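Response regulator (Vibrio cholerae O1 biovar El Tor, PDB 7KPO) forms the DNA-binding domain of the sensor histidine kinase ChiS and probably helps control transcription by binding DNA. Local coordinates at residues A10-A15 with E62-T67; T33-S38 with L50-L55; Y79-C84 with H93-R98. All blocks are in the same frame, centred on the assembly; numbering follows the deposited sequence.

Helix 2-27 starts the chain and supplies residues 10-15. Interaction 1 brings residues 62-67 back to this helix and closes a long loop of 46 intervening residues. Interaction 2 lies within that loop: helix 31-38 meets residues 50-55, at the end of the hairpin's second strand and the start of helix 53-57. Interaction 3 comes later, after the other two have closed, and pairs helices 70-83 and 89-106. None of the contacts cross along the chain. Interactions 1 and 3 touch through the hydrogen bond of Glu-14 OE2 to His-93 NE2. Interactions 2 and 3 meet where Phe-34 packs on Tyr-79 and Ile-80. Interactions 1 and 2 do not touch.

Interaction 1: residues A10-A15 with E62-T67; sequences AVLVEA and ETLPKT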
loop_
_atom_site.group_PDB
_atom_site.type_symbol
_atom_site.label_atom_id
_atom_site.label_comp_id
_atom_site.label_asym_id
_atom_site.label_seq_id
_atom_site.Cartn_x
_atom_site.Cartn_y
_atom_site.Cartn_z
ATOM N N ALA A 10 -18.795 -9.617 -9.388
ATOM C CA ALA A 10 -17.900 -10.748 -9.058
ATOM C C ALA A 10 -16.587 -10.229 -8.460
ATOM O O ALA A 10 -16.097 -10.816 -7.485
ATOM C CB ALA A 10 -17.648 -11.566 -10.294
ATOM N N VAL A 11 -16.030 -9.172 -9.039
ATOM C CA VAL A 11 -14.755 -8.609 -8.520
ATOM C C VAL A 11 -14.989 -8.027 -7.119
ATOM O O VAL A 11 -14.121 -8.190 -6.254
ATOM C CB VAL A 11 -14.181 -7.570 -9.500
ATOM C CG1 VAL A 11 -12.976 -6.860 -8.916
ATOM C CG2 VAL A 11 -13.825 -8.213 -10.831
ATOM N N LEU A 12 -16.142 -7.393 -6.897
ATOM C CA LEU A 12 -16.438 -6.780 -5.575
ATOM C C LEU A 12 -16.438 -7.869 -4.492
ATOM O O LEU A 12 -15.871 -7.638 -3.414
ATOM C CB LEU A 12 -17.789 -6.061 -5.650
ATOM C CG LEU A 12 -18.043 -5.016 -4.563
ATOM C CD1 LEU A 12 -17.136 -3.815 -4.751
ATOM C CD2 LEU A 12 -19.494 -4.567 -4.572
ATOM N N VAL A 13 -17.047 -9.022 -4.774
ATOM C CA VAL A 13 -17.103 -10.122 -3.772
ATOM C C VAL A 13 -15.692 -10.675 -3.542
ATOM O O VAL A 13 -15.314 -10.902 -2.378
ATOM C CB VAL A 13 -18.098 -11.217 -4.187
ATOM C CG1 VAL A 13 -17.974 -12.444 -3.297
ATOM C CG2 VAL A 13 -19.531 -10.697 -4.198
ATOM N N GLU A 14 -14.940 -10.905 -4.623
ATOM C CA GLU A 14 -13.545 -11.412 -4.512
ATOM C C GLU A 14 -12.717 -10.424 -3.682
ATOM O O GLU A 14 -12.023 -10.856 -2.747
ATOM C CB GLU A 14 -12.923 -11.597 -5.898
ATOM C CG GLU A 14 -11.467 -12.036 -5.868
ATOM C CD GLU A 14 -11.195 -13.396 -5.240
ATOM O OE1 GLU A 14 -12.137 -14.208 -5.132
ATOM O OE2 GLU A 14 -10.035 -13.639 -4.849
ATOM N N ALA A 15 -12.825 -9.136 -3.997
ATOM C CA ALA A 15 -12.027 -8.104 -3.300
ATOM C C ALA A 15 -12.361 -8.034 -1.807
ATOM O O ALA A 15 -11.455 -7.994 -0.978
ATOM C CB ALA A 15 -12.234 -6.767 -3.969
ATOM N N GLU A 62 -24.437 -14.489 -4.178
ATOM C CA GLU A 62 -25.895 -14.754 -4.033
ATOM C C GLU A 62 -26.584 -13.707 -3.153
ATOM O O GLU A 62 -27.796 -13.493 -3.334
ATOM C CB GLU A 62 -26.142 -16.124 -3.398
ATOM C CG GLU A 62 -25.737 -17.309 -4.257
ATOM C CD GLU A 62 -24.273 -17.709 -4.270
ATOM O OE1 GLU A 62 -23.457 -17.053 -3.592
ATOM O OE2 GLU A 62 -23.963 -18.721 -4.934
ATOM N N THR A 63 -25.845 -13.089 -2.233
ATOM C CA THR A 63 -26.454 -12.141 -1.264
ATOM C C THR A 63 -26.055 -10.691 -1.550
ATOM O O THR A 63 -26.596 -9.792 -0.886
ATOM C CB THR A 63 -26.051 -12.531 0.164
ATOM O OG1 THR A 63 -24.625 -12.577 0.238
ATOM C CG2 THR A 63 -26.619 -13.870 0.583
ATOM N N LEU A 64 -25.154 -10.460 -2.501
ATOM C CA LEU A 64 -24.696 -9.077 -2.770
ATOM C C LEU A 64 -25.912 -8.208 -3.080
ATOM O O LEU A 64 -26.726 -8.568 -3.927
ATOM C CB LEU A 64 -23.719 -9.103 -3.946
ATOM C CG LEU A 64 -23.121 -7.747 -4.306
ATOM C CD1 LEU A 64 -22.202 -7.248 -3.199
ATOM C CD2 LEU A 64 -22.380 -7.833 -5.624
ATOM N N PRO A 65 -26.083 -7.039 -2.422
ATOM C CA PRO A 65 -27.241 -6.193 -2.696
ATOM C C PRO A 65 -27.395 -5.788 -4.167
ATOM O O PRO A 65 -26.414 -5.695 -4.892
ATOM C CB PRO A 65 -26.992 -4.955 -1.824
ATOM C CG PRO A 65 -26.165 -5.494 -0.677
ATOM C CD PRO A 65 -25.247 -6.506 -1.333
ATOM N N LYS A 66 -28.643 -5.554 -4.563
ATOM C CA LYS A 66 -28.956 -5.095 -5.939
ATOM C C LYS A 66 -28.206 -3.783 -6.187
ATOM O O LYS A 66 -27.735 -3.579 -7.317
ATOM C CB LYS A 66 -30.472 -4.926 -6.080
ATOM C CG LYS A 66 -30.963 -4.410 -7.426
ATOM C CD LYS A 66 -32.478 -4.342 -7.536
ATOM C CE LYS A 66 -33.129 -3.439 -6.507
ATOM N NZ LYS A 66 -32.654 -2.039 -6.617
ATOM N N THR A 67 -28.102 -2.949 -5.147
ATOM C CA THR A 67 -27.397 -1.642 -5.201
ATOM C C THR A 67 -26.182 -1.699 -4.281
ATOM O O THR A 67 -26.268 -1.347 -3.109
ATOM C CB THR A 67 -28.316 -0.482 -4.796
ATOM O OG1 THR A 67 -29.434 -0.485 -5.683
ATOM C CG2 THR A 67 -27.632 0.869 -4.839
#
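Leu-64 reaches from the loop to helix 2-27 and meets two consecutive residues, Leu-12 and Val-13. It has the most surface buried by the contact, about twice that of either partner. Each of its two methyl branches touches a different residue. Leu-64 CD1 lies 4.1 Å from Leu-12 CD2. Leu-64 CD2 lies 4.3 Å from Val-13 CG2. All three residues direct their CB atoms toward the other segment.

The CG of Leu-64 stands opposite its own backbone N (chi1 -178°), which carries the fork away from the loop and onto the helix. The side chains of Leu-12 and Leu-64 cross at about a right angle and meet through their methyl ends. Leu-12 was modelled in two conformers, and its distance holds for the one described. The contact is purely apolar and modest, with 126 Å² buried in all. The backbones stay well apart: the closest CA atoms, those of Val-13 and Leu-64, are 7.7 Å from each other. The joint is thus made by side chains, one from the loop against two from the helix.

Polar groups hold the loop on both sides of Leu-64. Thr-63 OG1 shares its hydroxyl between Lys-57 O and Arg-60 O. Pro-65 O is hydrogen-bonded to Arg-9 NH1, one turn earlier on helix 2-27, and Arg-9 NH2 makes a weak bond to Leu-64 O.

The contact lies at the edge of the hydrophobic core of this largely helical domain. Tyr-58, from the loop after helix 53-57, packs on Leu-12, Leu-64 and Pro-65. Leu-12 also touches Pro-68, and then Trp-70 and Val-73 of helix 70-83. On helix 2-27, Val-11 and Glu-14 pack on helix 89-106, so this one helix meets the loop and both C-terminal helices.

Interaction 2: residues T33-S38 with L50-L55; sequences TFAEQS and LQTRTL. With FMT (formic acid), chain H.
Phe-34 O is held by two donors from Ser-38. Ser-38 N gives the helical bond at 3.0 Å, and Ser-38 OG adds a shorter one at 2.7 Å. They reach Phe-34 O from opposite faces of the carbonyl plane. Ser-38 OG also lies over one face of the Phe-34 ring, offset toward the rim, and is hydrogen-bonded to Leu-40 N.

Across the contact, Leu-55 CD2 approaches the edge of the Phe-34 ring, near its plane, 4.2 Å from Phe-34 CD2. The neighbouring Ala-35 packs closely: its CB is 3.5 Å from Thr-52 CG2. With chi1 at 54°, Thr-52 has CG2 opposite its carbonyl carbon, facing the alanine, while OG1 bonds to Asp-56 OD1. Thr-52 is also the centre of an inverse gamma turn, where the chain passes from strand 49-51 to helix 53-57. Nearby, Thr-54 OG1 donates to O2 of a formic acid molecule, probably from the crystallisation liquor, at 2.9 Å.

Helix 31-38 is therefore joined to the turn after the hairpin and to helix 53-57 by methyl and ring contacts. The hydroxyls of Ser-38 and Thr-52 find partners within or just beyond their own segments, which leaves the shared surface apolar.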
loop_
_atom_site.group_PDB
_atom_site.type_symbol
_atom_site.label_atom_id
_atom_site.label_comp_id
_atom_site.label_asym_id
_atom_site.label_seq_id
_atom_site.Cartn_x
_atom_site.Cartn_y
_atom_site.Cartn_z
ATOM N N THR A 33 -14.585 -6.452 14.359
ATOM C CA THR A 33 -13.665 -5.361 14.781
ATOM C C THR A 33 -13.340 -4.459 13.588
ATOM O O THR A 33 -13.237 -3.238 13.786
ATOM C CB THR A 33 -12.415 -5.925 15.458
ATOM O OG1 THR A 33 -12.888 -6.571 16.639
ATOM C CG2 THR A 33 -11.402 -4.860 15.808
ATOM N N PHE A 34 -13.123 -5.037 12.412
ATOM C CA PHE A 34 -12.902 -4.173 11.231
ATOM C C PHE A 34 -14.085 -3.202 11.085
ATOM O O PHE A 34 -13.860 -1.994 10.910
ATOM C CB PHE A 34 -12.725 -5.008 9.962
ATOM C CG PHE A 34 -13.080 -4.221 8.733
ATOM C CD1 PHE A 34 -12.307 -3.146 8.329
ATOM C CD2 PHE A 34 -14.237 -4.509 8.032
ATOM C CE1 PHE A 34 -12.674 -2.387 7.231
ATOM C CE2 PHE A 34 -14.598 -3.754 6.930
ATOM C CZ PHE A 34 -13.815 -2.698 6.531
ATOM N N ALA A 35 -15.311 -3.721 11.164
ATOM C CA ALA A 35 -16.522 -2.883 10.984
ATOM C C ALA A 35 -16.631 -1.844 12.091
ATOM O O ALA A 35 -16.860 -0.669 11.801
ATOM C CB ALA A 35 -17.759 -3.775 10.993
ATOM N N GLU A 36 -16.481 -2.306 13.320
ATOM C CA GLU A 36 -16.656 -1.432 14.492
ATOM C C GLU A 36 -15.567 -0.355 14.541
ATOM O O GLU A 36 -15.906 0.827 14.726
ATOM C CB GLU A 36 -16.635 -2.310 15.739
ATOM C CG GLU A 36 -16.830 -1.523 17.005
ATOM C CD GLU A 36 -18.141 -0.769 17.051
ATOM O OE1 GLU A 36 -19.162 -1.331 16.593
ATOM O OE2 GLU A 36 -18.136 0.383 17.527
ATOM N N GLN A 37 -14.306 -0.749 14.364
ATOM C CA GLN A 37 -13.195 0.227 14.484
ATOM C C GLN A 37 -13.214 1.208 13.302
ATOM O O GLN A 37 -13.010 2.413 13.530
ATOM C CB GLN A 37 -11.867 -0.521 14.589
ATOM C CG GLN A 37 -10.757 0.316 15.203
ATOM C CD GLN A 37 -11.000 0.639 16.662
ATOM O OE1 GLN A 37 -11.775 -0.024 17.358
ATOM N NE2 GLN A 37 -10.316 1.664 17.152
ATOM N N SER A 38 -13.463 0.714 12.088
ATOM C CA SER A 38 -13.458 1.600 10.893
ATOM C C SER A 38 -14.711 2.477 10.843
ATOM O O SER A 38 -14.646 3.551 10.225
ATOM C CB SER A 38 -13.371 0.795 9.626
ATOM O OG SER A 38 -14.595 0.119 9.360
ATOM N N LEU A 50 -24.458 -10.214 18.088
ATOM C CA LEU A 50 -23.978 -9.044 17.294
ATOM C C LEU A 50 -23.479 -9.544 15.937
ATOM O O LEU A 50 -22.670 -10.487 15.916
ATOM C CB LEU A 50 -22.863 -8.293 18.030
ATOM C CG LEU A 50 -23.257 -7.593 19.330
ATOM C CD1 LEU A 50 -22.072 -6.835 19.906
ATOM C CD2 LEU A 50 -24.428 -6.643 19.115
ATOM N N GLN A 51 -23.942 -8.921 14.853
ATOM C CA GLN A 51 -23.543 -9.353 13.489
ATOM C C GLN A 51 -23.343 -8.138 12.581
ATOM O O GLN A 51 -24.063 -7.139 12.747
ATOM C CB GLN A 51 -24.629 -10.221 12.846
ATOM C CG GLN A 51 -25.026 -11.458 13.644
ATOM C CD GLN A 51 -23.962 -12.527 13.695
ATOM O OE1 GLN A 51 -22.936 -12.453 13.024
ATOM N NE2 GLN A 51 -24.218 -13.557 14.484
ATOM N N THR A 52 -22.390 -8.239 11.657
ATOM C CA THR A 52 -22.166 -7.200 10.616
ATOM C C THR A 52 -23.091 -7.618 9.470
ATOM O O THR A 52 -22.604 -8.018 8.421
ATOM C CB THR A 52 -20.678 -7.113 10.265
ATOM O OG1 THR A 52 -20.220 -8.414 9.900
ATOM C CG2 THR A 52 -19.838 -6.610 11.415
ATOM N N ARG A 53 -24.391 -7.509 9.717
ATOM C CA ARG A 53 -25.451 -8.018 8.804
ATOM C C ARG A 53 -25.270 -7.540 7.356
ATOM O O ARG A 53 -25.354 -8.402 6.459
ATOM C CB ARG A 53 -26.830 -7.627 9.343
ATOM C CG ARG A 53 -27.989 -8.325 8.645
ATOM C CD ARG A 53 -29.314 -7.902 9.248
ATOM N NE ARG A 53 -29.550 -6.478 9.069
ATOM C CZ ARG A 53 -30.517 -5.793 9.662
ATOM N NH1 ARG A 53 -30.650 -4.500 9.427
ATOM N NH2 ARG A 53 -31.340 -6.400 10.500
ATOM N N THR A 54 -25.077 -6.245 7.134
ATOM C CA THR A 54 -24.969 -5.776 5.727
ATOM C C THR A 54 -23.620 -6.176 5.120
ATOM O O THR A 54 -23.604 -6.657 3.976
ATOM C CB THR A 54 -25.241 -4.275 5.638
ATOM O OG1 THR A 54 -26.487 -4.034 6.290
ATOM C CG2 THR A 54 -25.289 -3.789 4.207
ATOM N N LEU A 55 -22.526 -5.971 5.852
ATOM C CA LEU A 55 -21.192 -6.374 5.341
ATOM C C LEU A 55 -21.224 -7.848 4.913
ATOM O O LEU A 55 -20.672 -8.188 3.860
ATOM C CB LEU A 55 -20.166 -6.164 6.457
ATOM C CG LEU A 55 -18.761 -6.703 6.188
ATOM C CD1 LEU A 55 -18.154 -6.079 4.938
ATOM C CD2 LEU A 55 -17.868 -6.470 7.400
HETATM C C FMT H . -24.787 -0.972 6.927
HETATM O O1 FMT H . -23.744 -1.537 7.201
HETATM O O2 FMT H . -25.999 -1.392 7.242
#

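Interaction 3: residues Y79-C84 with H93-R98; sequences YILEHC and HIEMQR. With SO4 (sulfate ion), chain D.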
loop_
_atom_site.group_PDB
_atom_site.type_symbol
_atom_site.label_atom_id
_atom_site.label_comp_id
_atom_site.label_asym_id
_atom_site.label_seq_id
_atom_site.Cartn_x
_atom_site.Cartn_y
_atom_site.Cartn_z
ATOM N N TYR A 79 -8.958 1.003 3.959
ATOM C CA TYR A 79 -8.774 0.944 5.432
ATOM C C TYR A 79 -7.918 -0.270 5.801
ATOM O O TYR A 79 -6.966 -0.163 6.600
ATOM C CB TYR A 79 -10.126 0.874 6.140
ATOM C CG TYR A 79 -10.018 0.874 7.640
ATOM C CD1 TYR A 79 -9.808 -0.301 8.342
ATOM C CD2 TYR A 79 -10.106 2.055 8.358
ATOM C CE1 TYR A 79 -9.699 -0.305 9.721
ATOM C CE2 TYR A 79 -9.998 2.067 9.738
ATOM C CZ TYR A 79 -9.797 0.882 10.422
ATOM O OH TYR A 79 -9.692 0.878 11.782
ATOM N N ILE A 80 -8.264 -1.421 5.233
ATOM C CA ILE A 80 -7.520 -2.677 5.531
ATOM C C ILE A 80 -6.064 -2.532 5.064
ATOM O O ILE A 80 -5.160 -2.899 5.837
ATOM C CB ILE A 80 -8.274 -3.874 4.929
ATOM C CG1 ILE A 80 -9.576 -4.076 5.714
ATOM C CG2 ILE A 80 -7.400 -5.119 4.917
ATOM C CD1 ILE A 80 -10.561 -5.029 5.085
ATOM N N LEU A 81 -5.834 -1.972 3.876
ATOM C CA LEU A 81 -4.438 -1.811 3.376
ATOM C C LEU A 81 -3.693 -0.750 4.209
ATOM O O LEU A 81 -2.463 -0.880 4.382
ATOM C CB LEU A 81 -4.479 -1.466 1.883
ATOM C CG LEU A 81 -4.933 -2.599 0.958
ATOM C CD1 LEU A 81 -5.159 -2.089 -0.458
ATOM C CD2 LEU A 81 -3.931 -3.748 0.965
ATOM N N GLU A 82 -4.407 0.237 4.751
ATOM C CA GLU A 82 -3.790 1.297 5.594
ATOM C C GLU A 82 -3.277 0.687 6.905
ATOM O O GLU A 82 -2.195 1.095 7.364
ATOM C CB GLU A 82 -4.822 2.387 5.905
ATOM C CG GLU A 82 -4.309 3.499 6.805
ATOM C CD GLU A 82 -3.227 4.374 6.199
ATOM O OE1 GLU A 82 -3.146 4.441 4.956
ATOM O OE2 GLU A 82 -2.459 4.975 6.972
ATOM N N HIS A 83 -4.035 -0.260 7.464
ATOM C CA HIS A 83 -3.705 -0.850 8.789
ATOM C C HIS A 83 -2.943 -2.175 8.706
ATOM O O HIS A 83 -2.369 -2.569 9.733
ATOM C CB HIS A 83 -5.001 -0.985 9.597
ATOM C CG HIS A 83 -5.573 0.342 9.967
ATOM N ND1 HIS A 83 -5.160 1.028 11.091
ATOM C CD2 HIS A 83 -6.480 1.134 9.354
ATOM C CE1 HIS A 83 -5.804 2.174 11.167
ATOM N NE2 HIS A 83 -6.620 2.264 10.117
ATOM N N CYS A 84 -2.931 -2.821 7.545
ATOM C CA CYS A 84 -2.256 -4.135 7.364
ATOM C C CYS A 84 -1.231 -3.977 6.240
ATOM O O CYS A 84 -1.640 -3.838 5.075
ATOM C CB CYS A 84 -3.290 -5.215 7.073
ATOM S SG CYS A 84 -4.562 -5.349 8.359
ATOM N N HIS A 93 -2.675 -9.257 -4.270
ATOM C CA HIS A 93 -3.973 -9.652 -4.874
ATOM C C HIS A 93 -5.046 -8.615 -4.542
ATOM O O HIS A 93 -5.820 -8.252 -5.436
ATOM C CB HIS A 93 -4.353 -11.055 -4.394
ATOM C CG HIS A 93 -5.692 -11.502 -4.858
ATOM N ND1 HIS A 93 -5.937 -11.857 -6.166
ATOM C CD2 HIS A 93 -6.852 -11.680 -4.195
ATOM C CE1 HIS A 93 -7.199 -12.220 -6.290
ATOM N NE2 HIS A 93 -7.775 -12.126 -5.097
ATOM N N ILE A 94 -5.082 -8.150 -3.298
ATOM C CA ILE A 94 -6.088 -7.129 -2.888
ATOM C C ILE A 94 -5.831 -5.839 -3.675
ATOM O O ILE A 94 -6.796 -5.234 -4.167
ATOM C CB ILE A 94 -6.043 -6.912 -1.369
ATOM C CG1 ILE A 94 -6.450 -8.189 -0.630
ATOM C CG2 ILE A 94 -6.920 -5.735 -0.978
ATOM C CD1 ILE A 94 -5.985 -8.252 0.799
ATOM N N GLU A 95 -4.571 -5.422 -3.777
ATOM C CA GLU A 95 -4.249 -4.183 -4.526
ATOM C C GLU A 95 -4.686 -4.314 -5.982
ATOM O O GLU A 95 -5.214 -3.368 -6.560
ATOM C CB GLU A 95 -2.751 -3.890 -4.487
ATOM C CG GLU A 95 -2.200 -3.671 -3.096
ATOM C CD GLU A 95 -0.718 -3.359 -3.119
ATOM O OE1 GLU A 95 -0.298 -2.573 -3.997
ATOM O OE2 GLU A 95 0.017 -3.939 -2.302
HETATM N N MSE A 96 -4.450 -5.490 -6.574
HETATM C CA MSE A 96 -4.800 -5.718 -7.966
HETATM C C MSE A 96 -6.320 -5.690 -8.143
HETATM O O MSE A 96 -6.814 -5.124 -9.118
HETATM C CB MSE A 96 -4.163 -7.026 -8.441
HETATM C CG MSE A 96 -2.643 -6.976 -8.514
HETATM SE SE MSE A 96 -1.989 -5.902 -10.004
HETATM C CE MSE A 96 -2.438 -6.944 -11.593
ATOM N N GLN A 97 -7.067 -6.279 -7.204
ATOM C CA GLN A 97 -8.520 -6.290 -7.314
ATOM C C GLN A 97 -9.052 -4.860 -7.115
ATOM O O GLN A 97 -10.030 -4.496 -7.801
ATOM C CB GLN A 97 -9.124 -7.308 -6.340
ATOM C CG GLN A 97 -8.764 -8.756 -6.667
ATOM C CD GLN A 97 -9.513 -9.315 -7.853
ATOM O OE1 GLN A 97 -10.738 -9.337 -7.879
ATOM N NE2 GLN A 97 -8.780 -9.846 -8.816
ATOM N N ARG A 98 -8.435 -4.087 -6.217
ATOM C CA ARG A 98 -8.849 -2.671 -6.007
ATOM C C ARG A 98 -8.681 -1.917 -7.332
ATOM O O ARG A 98 -9.605 -1.196 -7.737
ATOM C CB ARG A 98 -8.002 -1.997 -4.918
ATOM C CG ARG A 98 -8.218 -0.490 -4.791
ATOM C CD ARG A 98 -7.463 0.170 -3.645
ATOM N NE ARG A 98 -6.010 0.041 -3.685
ATOM C CZ ARG A 98 -5.174 0.546 -2.774
ATOM N NH1 ARG A 98 -5.635 1.225 -1.733
ATOM N NH2 ARG A 98 -3.874 0.367 -2.907
HETATM S S SO4 D . -1.649 1.114 0.069
HETATM O O1 SO4 D . -0.405 1.841 0.052
HETATM O O2 SO4 D . -1.487 -0.142 -0.625
HETATM O O3 SO4 D . -2.665 1.888 -0.592
HETATM O O4 SO4 D . -2.032 0.873 1.437
#
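Ile-94 is the first residue of segment 93-98 to meet Leu-81, which carries the other side of the contact. Ile-94 CG2 lies 4.1 Å from Leu-81 CD2, and the two side chains slide past each other in opposite directions. Tyr-22 of helix 2-27 also packs on Ile-94.

Glu-95 follows with its aliphatic part: Glu-95 CG is 4.3 Å from Leu-81 CD1. Its carboxylate is engaged at the subunit boundary. OE1 forms a salt bridge with Arg-91 NH1 of the second subunit, and OE2 forms one with Arg-91 of its own chain. These bridges probably offset the like charge of Glu-95 of the second subunit, whose OE2 lies close to OE2 here. Glu-95 has two conformers, so this detail applies to one of them.

Arg-98 closes the contact. Its chain bends at chi3 (60°), and the guanidinium lies with one face against Leu-81 CD1, which sits over its centre, 3.5 Å from Arg-98 CZ. The edge is used for charge. Arg-98 NH1 and NH2 both donate to sulfate O3, NH2 more closely at 3.0 Å with an N-H...O angle of 157°. NH1 also forms a salt bridge with Asp-78.

The helix segments run roughly antiparallel, their axes 11.4 Å apart at an angle of 146°. The sulfate, probably from the crystallisation liquor, is also bonded by Arg-91 of both subunits and Lys-85 of the second. Leu-81 thus packs at the border of a basic patch between the two subunits, where the sulfate, with Asp-78 and Glu-95, probably helps balance the positive charge.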